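PDB 6E1Q: indole-3-acetic acid-amido synthetase GH3.15 from Arabidopsis thaliana, which catalyses the ATP-dependent conjugation of glutamine, and possibly cysteine, to indole-3-butyric acid, and also turns the herbicide 4-(2,4-dichlorophenoxy)butanoate into its glutamine conjugate. Local coordinates for residues G205-R209 with L270-I274; R209-L215 with L290-C296. All blocks are in the same frame, centred on the assembly; numbering follows the deposited sequence.

How the interactions relate
Both contacts belong to the N-terminal part of the enzyme, with centres about 11 Å apart, and both use Arg209. Interaction 1 joins two helices away from the annotated sites; interaction 2 follows the chain from there to the pocket, pairing the start of strand 212-217 with the segment leading into strand 297-298. Trp291 ties them together: its NE1 probably hydrogen-bonds Gly205 O at 2.9 Å, and its CZ2 packs against Leu206 CD2. Ile274 CG2 also lies 4.0 Å from Leu290 CD2. At the pocket end, Arg214 NH2 lies 2.8 Å from O1 of a bound (2,4-dichlorophenoxy)acetic acid, and the Arg214 side chain is about 5 Å from that of Phe325, which binds ATP and substrate.

Interaction 1 of 2, residues G205-R209 with L270-I274; sequences GLLER and LASLI
Leu206, Leu207 and Arg209 meet Leu270, Leu273 and Ile274 in a helix-helix contact within the N-terminal domain, which belongs to the ANL clan of adenylating enzymes. The C-terminal end of helix 194-207 and the residues just after it lie against one turn of helix 268-278, a turn marked by the bond from Ile274 N to Leu270 O.

The purely apolar part is built from two pairs. Leu206 crosses Ile274 at a slant, its CB 3.9 Å from Ile274 CD1, while its CD2 approaches both CD1 and CG2 of the isoleucine. The side chains of Leu207 and Leu270 meet methyl to methyl, CD2 to CD2, at 4.3 Å. Helix 220-243 closes in on this layer, with Ile241 touching Leu207 and Ile274, and Cys238 touching Ile274.

One methyl also packs on backbone. Leu270 CD2 rests 4.0 Å from Leu207 O and close to Leu206 O, at the end of the helix, where Leu206 O already accepts the N-H of Arg209.

The rest comes from the long arm of Arg209, which runs past Leu270 and Ile274 in the opposite sense to theirs. With chi1 at 66°, CG sits between the backbone N and the carbonyl carbon, and the arm reaches helix 268-278 by its CD, 4.0 Å from Ile274 CG1. A bend at chi3 then turns the guanidinium so that this CG1 lies over one of its faces and Leu270 CD1 at its edge. Arg209 NH1 comes obliquely to Leu273 CB, 4.1 Å away, the two side chains crossing at about a right angle. Its polar grip lies elsewhere: NE bonds to Leu290 O and NH2 to Arg289 O. Leu270 thus serves two parts of the contact, CD2 at the helix end and CD1 on the arginine arm, 3.7 Å from Arg209 CD.

Interaction 2 of 2, residues R209-L215 with L290-C296; sequences RDNVARL and LWPKAKC. With CFA ((2,4-dichlorophenoxy)acetic acid), chain C.
A water molecule is gripped by three backbone groups: it donates to Arg209 O and to Val212 O, 2.8 Å from the latter, and accepts the N-H of Lys293. It bridges the loop before strand 212-217 to the type I turn from Trp291 to Ala294. Beyond it the backbones bond directly, as strand 212-217 comes alongside the residues entering the parallel strand 297-298. Lys295 N reaches Ala213 O at 2.7 Å from above the carbonyl plane, whereas Leu215 N meets Cys296 O at 3.1 Å almost head-on (C=O...N angle 161°).

Near that loop, Arg209 NE gives a 2.8 Å bond to Leu290 O, which lies close to the guanidinium plane, and NH2 touches Pro292 CD. Trp291 CD1 packs 3.6 Å from Arg209 CB and also meets Val212, while the Leu215 side chain crosses the tryptophan's at about a right angle, CD2 above the ring near its margin and Leu290 CB on the opposite side. A leucine in place of Arg209 has no N-H at its end, and would probably leave Leu290 O without its side-chain donor and open a gap beside Pro292. Farther out, exposed Asp210 and Lys293 form a weak salt bridge (OD2 to NZ): the aspartate's CB points away, but CG opposite the backbone N (chi1 -162°) brings the carboxylate back.

Arg214 reaches toward the pocket, its CD 3.8 Å from Cys296 SG and its NE hydrogen-bonded to Ser141 OG. O1 of bound (2,4-dichlorophenoxy)acetic acid sits over one guanidinium face, 2.8 Å from Arg214 NH2, a placing consistent with electrostatic attraction for the acid's carboxylate.

Interaction 1 of 2, residues G205-R209 with L270-I274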
ATOM      1  N   GLY A 205     -10.491 -14.950 -13.044  1.00 30.24           N
ATOM      2  CA  GLY A 205      -9.070 -15.236 -12.957  1.00 34.30           C
ATOM      3  C   GLY A 205      -8.773 -16.716 -13.104  1.00 29.99           C
ATOM      4  O   GLY A 205      -7.774 -17.102 -13.718  1.00 28.09           O
ATOM      5  N   LEU A 206      -9.624 -17.566 -12.522  1.00 25.20           N
ATOM      6  CA  LEU A 206      -9.413 -19.010 -12.646  1.00 31.93           C
ATOM      7  C   LEU A 206      -9.687 -19.484 -14.068  1.00 33.74           C
ATOM      8  O   LEU A 206      -8.963 -20.333 -14.592  1.00 32.90           O
ATOM      9  CB  LEU A 206     -10.302 -19.777 -11.662  1.00 27.14           C
ATOM     10  CG  LEU A 206     -10.000 -19.603 -10.172  1.00 30.11           C
ATOM     11  CD1 LEU A 206     -11.164 -20.172  -9.374  1.00 26.81           C
ATOM     12  CD2 LEU A 206      -8.697 -20.320  -9.820  1.00 27.85           C
ATOM     13  N   LEU A 207     -10.747 -18.972 -14.694  1.00 31.87           N
ATOM     14  CA  LEU A 207     -11.025 -19.348 -16.080  1.00 34.39           C
ATOM     15  C   LEU A 207      -9.867 -18.982 -16.997  1.00 40.91           C
ATOM     16  O   LEU A 207      -9.571 -19.717 -17.945  1.00 36.47           O
ATOM     17  CB  LEU A 207     -12.310 -18.679 -16.562  1.00 36.62           C
ATOM     18  CG  LEU A 207     -13.657 -19.295 -16.129  1.00 38.28           C
ATOM     19  CD1 LEU A 207     -14.758 -18.261 -16.264  1.00 31.95           C
ATOM     20  CD2 LEU A 207     -14.007 -20.520 -16.981  1.00 34.01           C
ATOM     21  N   GLU A 208      -9.179 -17.874 -16.713  1.00 35.18           N
ATOM     22  CA  GLU A 208      -8.093 -17.391 -17.553  1.00 36.80           C
ATOM     23  C   GLU A 208      -6.718 -17.821 -17.053  1.00 40.68           C
ATOM     24  O   GLU A 208      -5.712 -17.245 -17.482  1.00 40.99           O
ATOM     25  CB  GLU A 208      -8.152 -15.864 -17.652  1.00 37.06           C
ATOM     26  CG  GLU A 208      -9.325 -15.373 -18.456  1.00 52.58           C
ATOM     27  CD  GLU A 208      -9.252 -15.850 -19.902  1.00 69.09           C
ATOM     28  OE1 GLU A 208      -8.410 -15.301 -20.648  1.00 72.73           O
ATOM     29  OE2 GLU A 208     -10.022 -16.765 -20.279  1.00 71.16           O
ATOM     30  N   ARG A 209      -6.645 -18.834 -16.185  1.00 32.30           N
ATOM     31  CA  ARG A 209      -5.381 -19.115 -15.495  1.00 35.01           C
ATOM     32  C   ARG A 209      -4.240 -19.417 -16.468  1.00 39.62           C
ATOM     33  O   ARG A 209      -3.063 -19.174 -16.155  1.00 34.17           O
ATOM     34  CB  ARG A 209      -5.573 -20.270 -14.502  1.00 33.10           C
ATOM     35  CG  ARG A 209      -5.885 -21.616 -15.154  1.00 26.00           C
ATOM     36  CD  ARG A 209      -6.273 -22.647 -14.122  1.00 37.57           C
ATOM     37  NE  ARG A 209      -5.156 -23.111 -13.285  1.00 41.86           N
ATOM     38  CZ  ARG A 209      -4.559 -24.295 -13.419  1.00 41.00           C
ATOM     39  NH1 ARG A 209      -4.958 -25.144 -14.356  1.00 39.86           N
ATOM     40  NH2 ARG A 209      -3.573 -24.640 -12.608  1.00 38.14           N
ATOM     41  N   LEU A 270     -11.054 -28.279 -17.021  1.00 37.49           N
ATOM     42  CA  LEU A 270     -10.450 -27.180 -16.286  1.00 38.43           C
ATOM     43  C   LEU A 270     -10.917 -27.179 -14.829  1.00 36.87           C
ATOM     44  O   LEU A 270     -10.128 -26.919 -13.910  1.00 38.90           O
ATOM     45  CB  LEU A 270     -10.780 -25.849 -16.962  1.00 29.27           C
ATOM     46  CG  LEU A 270     -10.269 -24.634 -16.162  1.00 39.64           C
ATOM     47  CD1 LEU A 270      -8.747 -24.672 -16.036  1.00 35.24           C
ATOM     48  CD2 LEU A 270     -10.749 -23.303 -16.737  1.00 35.81           C
ATOM     49  N   ALA A 271     -12.198 -27.465 -14.603  1.00 37.12           N
ATOM     50  CA  ALA A 271     -12.701 -27.568 -13.242  1.00 40.52           C
ATOM     51  C   ALA A 271     -11.915 -28.612 -12.455  1.00 37.80           C
ATOM     52  O   ALA A 271     -11.485 -28.357 -11.327  1.00 36.88           O
ATOM     53  CB  ALA A 271     -14.200 -27.901 -13.264  1.00 38.29           C
ATOM     54  N   SER A 272     -11.683 -29.780 -13.060  1.00 35.23           N
ATOM     55  CA  SER A 272     -11.009 -30.870 -12.356  1.00 40.32           C
ATOM     56  C   SER A 272      -9.565 -30.505 -12.030  1.00 40.54           C
ATOM     57  O   SER A 272      -9.067 -30.846 -10.954  1.00 43.66           O
ATOM     58  CB  SER A 272     -11.059 -32.154 -13.199  1.00 39.17           C
ATOM     59  OG  SER A 272     -12.339 -32.742 -13.140  1.00 53.19           O
ATOM     60  N   LEU A 273      -8.885 -29.813 -12.951  1.00 40.93           N
ATOM     61  CA  LEU A 273      -7.516 -29.367 -12.704  1.00 42.52           C
ATOM     62  C   LEU A 273      -7.444 -28.454 -11.491  1.00 35.71           C
ATOM     63  O   LEU A 273      -6.546 -28.580 -10.652  1.00 46.27           O
ATOM     64  CB  LEU A 273      -6.964 -28.648 -13.939  1.00 43.01           C
ATOM     65  CG  LEU A 273      -6.742 -29.537 -15.170  1.00 49.54           C
ATOM     66  CD1 LEU A 273      -6.267 -28.733 -16.389  1.00 48.07           C
ATOM     67  CD2 LEU A 273      -5.754 -30.638 -14.819  1.00 48.47           C
ATOM     68  N   ILE A 274      -8.382 -27.518 -11.388  1.00 31.66           N
ATOM     69  CA  ILE A 274      -8.371 -26.571 -10.286  1.00 31.42           C
ATOM     70  C   ILE A 274      -8.760 -27.266  -8.994  1.00 36.58           C
ATOM     71  O   ILE A 274      -8.180 -27.001  -7.933  1.00 37.44           O
ATOM     72  CB  ILE A 274      -9.302 -25.389 -10.605  1.00 34.44           C
ATOM     73  CG1 ILE A 274      -8.804 -24.668 -11.856  1.00 34.86           C
ATOM     74  CG2 ILE A 274      -9.343 -24.413  -9.445  1.00 32.08           C
ATOM     75  CD1 ILE A 274      -9.681 -23.530 -12.265  1.00 31.63           C
TER

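Interaction 2 of 2, residues R209-L215 with L290-C296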
ATOM      1  N   ARG A 209      -6.645 -18.834 -16.185  1.00 32.30           N
ATOM      2  CA  ARG A 209      -5.381 -19.115 -15.495  1.00 35.01           C
ATOM      3  C   ARG A 209      -4.240 -19.417 -16.468  1.00 39.62           C
ATOM      4  O   ARG A 209      -3.063 -19.174 -16.155  1.00 34.17           O
ATOM      5  CB  ARG A 209      -5.573 -20.270 -14.502  1.00 33.10           C
ATOM      6  CG  ARG A 209      -5.885 -21.616 -15.154  1.00 26.00           C
ATOM      7  CD  ARG A 209      -6.273 -22.647 -14.122  1.00 37.57           C
ATOM      8  NE  ARG A 209      -5.156 -23.111 -13.285  1.00 41.86           N
ATOM      9  CZ  ARG A 209      -4.559 -24.295 -13.419  1.00 41.00           C
ATOM     10  NH1 ARG A 209      -4.958 -25.144 -14.356  1.00 39.86           N
ATOM     11  NH2 ARG A 209      -3.573 -24.640 -12.608  1.00 38.14           N
ATOM     12  N   ASP A 210      -4.550 -19.938 -17.644  1.00 42.10           N
ATOM     13  CA  ASP A 210      -3.477 -20.254 -18.576  1.00 41.13           C
ATOM     14  C   ASP A 210      -2.936 -19.021 -19.293  1.00 43.40           C
ATOM     15  O   ASP A 210      -1.914 -19.128 -19.971  1.00 43.35           O
ATOM     16  CB  ASP A 210      -3.954 -21.294 -19.594  1.00 47.88           C
ATOM     17  CG  ASP A 210      -2.800 -21.983 -20.305  1.00 60.19           C
ATOM     18  OD1 ASP A 210      -2.062 -22.758 -19.657  1.00 61.15           O
ATOM     19  OD2 ASP A 210      -2.620 -21.727 -21.511  1.00 72.60           O
ATOM     20  N   ASN A 211      -3.573 -17.859 -19.136  1.00 44.46           N
ATOM     21  CA  ASN A 211      -3.181 -16.627 -19.816  1.00 43.82           C
ATOM     22  C   ASN A 211      -2.594 -15.590 -18.875  1.00 42.06           C
ATOM     23  O   ASN A 211      -2.353 -14.447 -19.295  1.00 42.70           O
ATOM     24  CB  ASN A 211      -4.382 -16.024 -20.539  1.00 44.71           C
ATOM     25  CG  ASN A 211      -4.891 -16.918 -21.624  1.00 61.84           C
ATOM     26  OD1 ASN A 211      -4.099 -17.526 -22.346  1.00 72.04           O
ATOM     27  ND2 ASN A 211      -6.216 -17.049 -21.725  1.00 56.37           N
ATOM     28  N   VAL A 212      -2.357 -15.959 -17.621  1.00 36.72           N
ATOM     29  CA  VAL A 212      -1.988 -15.022 -16.566  1.00 32.89           C
ATOM     30  C   VAL A 212      -0.479 -15.099 -16.358  1.00 35.96           C
ATOM     31  O   VAL A 212       0.067 -16.165 -16.046  1.00 31.68           O
ATOM     32  CB  VAL A 212      -2.759 -15.326 -15.269  1.00 34.09           C
ATOM     33  CG1 VAL A 212      -2.224 -14.508 -14.077  1.00 33.79           C
ATOM     34  CG2 VAL A 212      -4.229 -15.072 -15.473  1.00 30.07           C
ATOM     35  N   ALA A 213       0.197 -13.963 -16.527  1.00 35.80           N
ATOM     36  CA  ALA A 213       1.637 -13.892 -16.347  1.00 37.60           C
ATOM     37  C   ALA A 213       2.043 -13.176 -15.067  1.00 38.60           C
ATOM     38  O   ALA A 213       3.222 -13.198 -14.715  1.00 36.87           O
ATOM     39  CB  ALA A 213       2.300 -13.197 -17.550  1.00 35.01           C
ATOM     40  N   ARG A 214       1.107 -12.575 -14.347  1.00 36.98           N
ATOM     41  CA  ARG A 214       1.467 -11.837 -13.150  1.00 37.46           C
ATOM     42  C   ARG A 214       0.227 -11.678 -12.300  1.00 34.92           C
ATOM     43  O   ARG A 214      -0.877 -11.526 -12.829  1.00 42.37           O
ATOM     44  CB  ARG A 214       2.073 -10.471 -13.507  1.00 39.63           C
ATOM     45  CG  ARG A 214       1.902  -9.358 -12.478  1.00 42.48           C
ATOM     46  CD  ARG A 214       2.751  -8.128 -12.867  1.00 53.20           C
ATOM     47  NE  ARG A 214       1.957  -7.140 -13.599  1.00 63.72           N
ATOM     48  CZ  ARG A 214       2.365  -5.916 -13.916  1.00 69.02           C
ATOM     49  NH1 ARG A 214       3.571  -5.499 -13.564  1.00 62.44           N
ATOM     50  NH2 ARG A 214       1.559  -5.110 -14.594  1.00 79.19           N
ATOM     51  N   LEU A 215       0.421 -11.728 -10.988  1.00 30.09           N
ATOM     52  CA  LEU A 215      -0.625 -11.446 -10.018  1.00 30.78           C
ATOM     53  C   LEU A 215      -0.335 -10.100  -9.375  1.00 32.30           C
ATOM     54  O   LEU A 215       0.813  -9.806  -9.033  1.00 30.85           O
ATOM     55  CB  LEU A 215      -0.677 -12.528  -8.940  1.00 28.76           C
ATOM     56  CG  LEU A 215      -0.777 -13.998  -9.388  1.00 39.12           C
ATOM     57  CD1 LEU A 215      -0.694 -14.904  -8.168  1.00 36.64           C
ATOM     58  CD2 LEU A 215      -2.067 -14.266 -10.171  1.00 28.60           C
ATOM     59  N   LEU A 290      -2.309 -22.420  -8.709  1.00 32.42           N
ATOM     60  CA  LEU A 290      -3.500 -21.946  -9.403  1.00 28.60           C
ATOM     61  C   LEU A 290      -3.145 -21.149 -10.658  1.00 38.65           C
ATOM     62  O   LEU A 290      -3.853 -21.233 -11.671  1.00 34.62           O
ATOM     63  CB  LEU A 290      -4.345 -21.100  -8.457  1.00 26.12           C
ATOM     64  CG  LEU A 290      -5.039 -21.894  -7.345  1.00 33.97           C
ATOM     65  CD1 LEU A 290      -5.940 -20.993  -6.538  1.00 28.39           C
ATOM     66  CD2 LEU A 290      -5.858 -23.044  -7.931  1.00 34.90           C
ATOM     67  N   TRP A 291      -2.050 -20.384 -10.621  1.00 34.94           N
ATOM     68  CA  TRP A 291      -1.602 -19.597 -11.765  1.00 33.33           C
ATOM     69  C   TRP A 291      -0.169 -20.013 -12.101  1.00 31.78           C
ATOM     70  O   TRP A 291       0.791 -19.277 -11.830  1.00 30.64           O
ATOM     71  CB  TRP A 291      -1.780 -18.105 -11.475  1.00 31.71           C
ATOM     72  CG  TRP A 291      -3.250 -17.771 -11.408  1.00 28.26           C
ATOM     73  CD1 TRP A 291      -4.107 -17.649 -12.479  1.00 27.02           C
ATOM     74  CD2 TRP A 291      -4.054 -17.588 -10.232  1.00 27.96           C
ATOM     75  NE1 TRP A 291      -5.378 -17.390 -12.038  1.00 27.49           N
ATOM     76  CE2 TRP A 291      -5.378 -17.350 -10.666  1.00 28.73           C
ATOM     77  CE3 TRP A 291      -3.788 -17.603  -8.855  1.00 29.40           C
ATOM     78  CZ2 TRP A 291      -6.433 -17.114  -9.771  1.00 29.20           C
ATOM     79  CZ3 TRP A 291      -4.835 -17.372  -7.968  1.00 31.42           C
ATOM     80  CH2 TRP A 291      -6.144 -17.135  -8.426  1.00 27.33           C
ATOM     81  N   PRO A 292       0.004 -21.194 -12.709  1.00 38.43           N
ATOM     82  CA  PRO A 292       1.355 -21.749 -12.911  1.00 36.30           C
ATOM     83  C   PRO A 292       2.177 -21.031 -13.970  1.00 42.52           C
ATOM     84  O   PRO A 292       3.397 -21.248 -14.033  1.00 42.74           O
ATOM     85  CB  PRO A 292       1.076 -23.202 -13.316  1.00 32.22           C
ATOM     86  CG  PRO A 292      -0.267 -23.135 -13.978  1.00 41.73           C
ATOM     87  CD  PRO A 292      -1.048 -22.121 -13.168  1.00 41.47           C
ATOM     88  N   LYS A 293       1.571 -20.177 -14.787  1.00 38.67           N
ATOM     89  CA  LYS A 293       2.340 -19.355 -15.709  1.00 45.08           C
ATOM     90  C   LYS A 293       2.627 -17.956 -15.170  1.00 44.24           C
ATOM     91  O   LYS A 293       3.258 -17.156 -15.871  1.00 38.11           O
ATOM     92  CB  LYS A 293       1.623 -19.275 -17.053  1.00 44.42           C
ATOM     93  CG  LYS A 293       1.605 -20.621 -17.764  1.00 52.37           C
ATOM     94  CD  LYS A 293       0.672 -20.620 -18.958  1.00 59.57           C
ATOM     95  CE  LYS A 293       0.989 -21.760 -19.916  1.00 64.00           C
ATOM     96  NZ  LYS A 293       0.702 -21.339 -21.314  1.00 71.02           N
ATOM     97  N   ALA A 294       2.205 -17.638 -13.948  1.00 38.27           N
ATOM     98  CA  ALA A 294       2.528 -16.325 -13.402  1.00 39.19           C
ATOM     99  C   ALA A 294       4.027 -16.230 -13.150  1.00 38.00           C
ATOM    100  O   ALA A 294       4.675 -17.207 -12.764  1.00 37.96           O
ATOM    101  CB  ALA A 294       1.753 -16.046 -12.105  1.00 31.37           C
ATOM    102  N   LYS A 295       4.576 -15.039 -13.372  1.00 36.10           N
ATOM    103  CA  LYS A 295       6.006 -14.813 -13.252  1.00 38.79           C
ATOM    104  C   LYS A 295       6.382 -13.966 -12.043  1.00 41.61           C
ATOM    105  O   LYS A 295       7.556 -13.944 -11.668  1.00 37.80           O
ATOM    106  CB  LYS A 295       6.541 -14.145 -14.527  1.00 43.75           C
ATOM    107  CG  LYS A 295       6.325 -14.979 -15.788  1.00 45.77           C
ATOM    108  CD  LYS A 295       6.951 -16.354 -15.624  1.00 50.90           C
ATOM    109  CE  LYS A 295       6.682 -17.240 -16.831  1.00 58.17           C
ATOM    110  NZ  LYS A 295       7.019 -18.659 -16.513  1.00 65.32           N
ATOM    111  N   CYS A 296       5.432 -13.283 -11.418  1.00 34.01           N
ATOM    112  CA  CYS A 296       5.741 -12.516 -10.221  1.00 36.63           C
ATOM    113  C   CYS A 296       4.429 -12.121  -9.562  1.00 33.92           C
ATOM    114  O   CYS A 296       3.353 -12.221 -10.154  1.00 35.85           O
ATOM    115  CB  CYS A 296       6.583 -11.273 -10.543  1.00 34.94           C
ATOM    116  SG  CYS A 296       5.677 -10.035 -11.463  1.00 44.27           S
TER
HETATM  117  C1  CFA C 602       0.145  -4.937 -11.444  0.84105.88           C
HETATM  118  C2  CFA C 602       0.752  -3.567 -11.153  0.84108.59           C
HETATM  119  C1' CFA C 602      -0.503  -3.063  -9.187  0.84110.97           C
HETATM  120  C2' CFA C 602      -0.582  -2.827  -7.821  0.84116.88           C
HETATM  121  C3' CFA C 602      -1.805  -2.600  -7.241  0.84110.70           C
HETATM  122  C4' CFA C 602      -2.938  -2.611  -8.013  0.84100.39           C
HETATM  123  C5' CFA C 602      -2.882  -2.837  -9.367  0.84101.87           C
HETATM  124 CL3  CFA C 602       0.853  -2.805  -6.760  0.84125.66          CL
HETATM  125  C6' CFA C 602      -1.659  -3.058  -9.952  0.84105.65           C
HETATM  126  O1  CFA C 602      -0.333  -5.185 -12.581  0.84109.44           O
HETATM  127  O2  CFA C 602       0.104  -5.800 -10.538  0.84106.57           O
HETATM  128  O1' CFA C 602       0.743  -3.296  -9.779  0.84111.30           O
HETATM  129 CL4  CFA C 602      -4.494  -2.321  -7.234  0.84101.30          CL
HETATM  130  O   HOH W   1      -0.696 -18.532 -14.676  1.00 32.74           O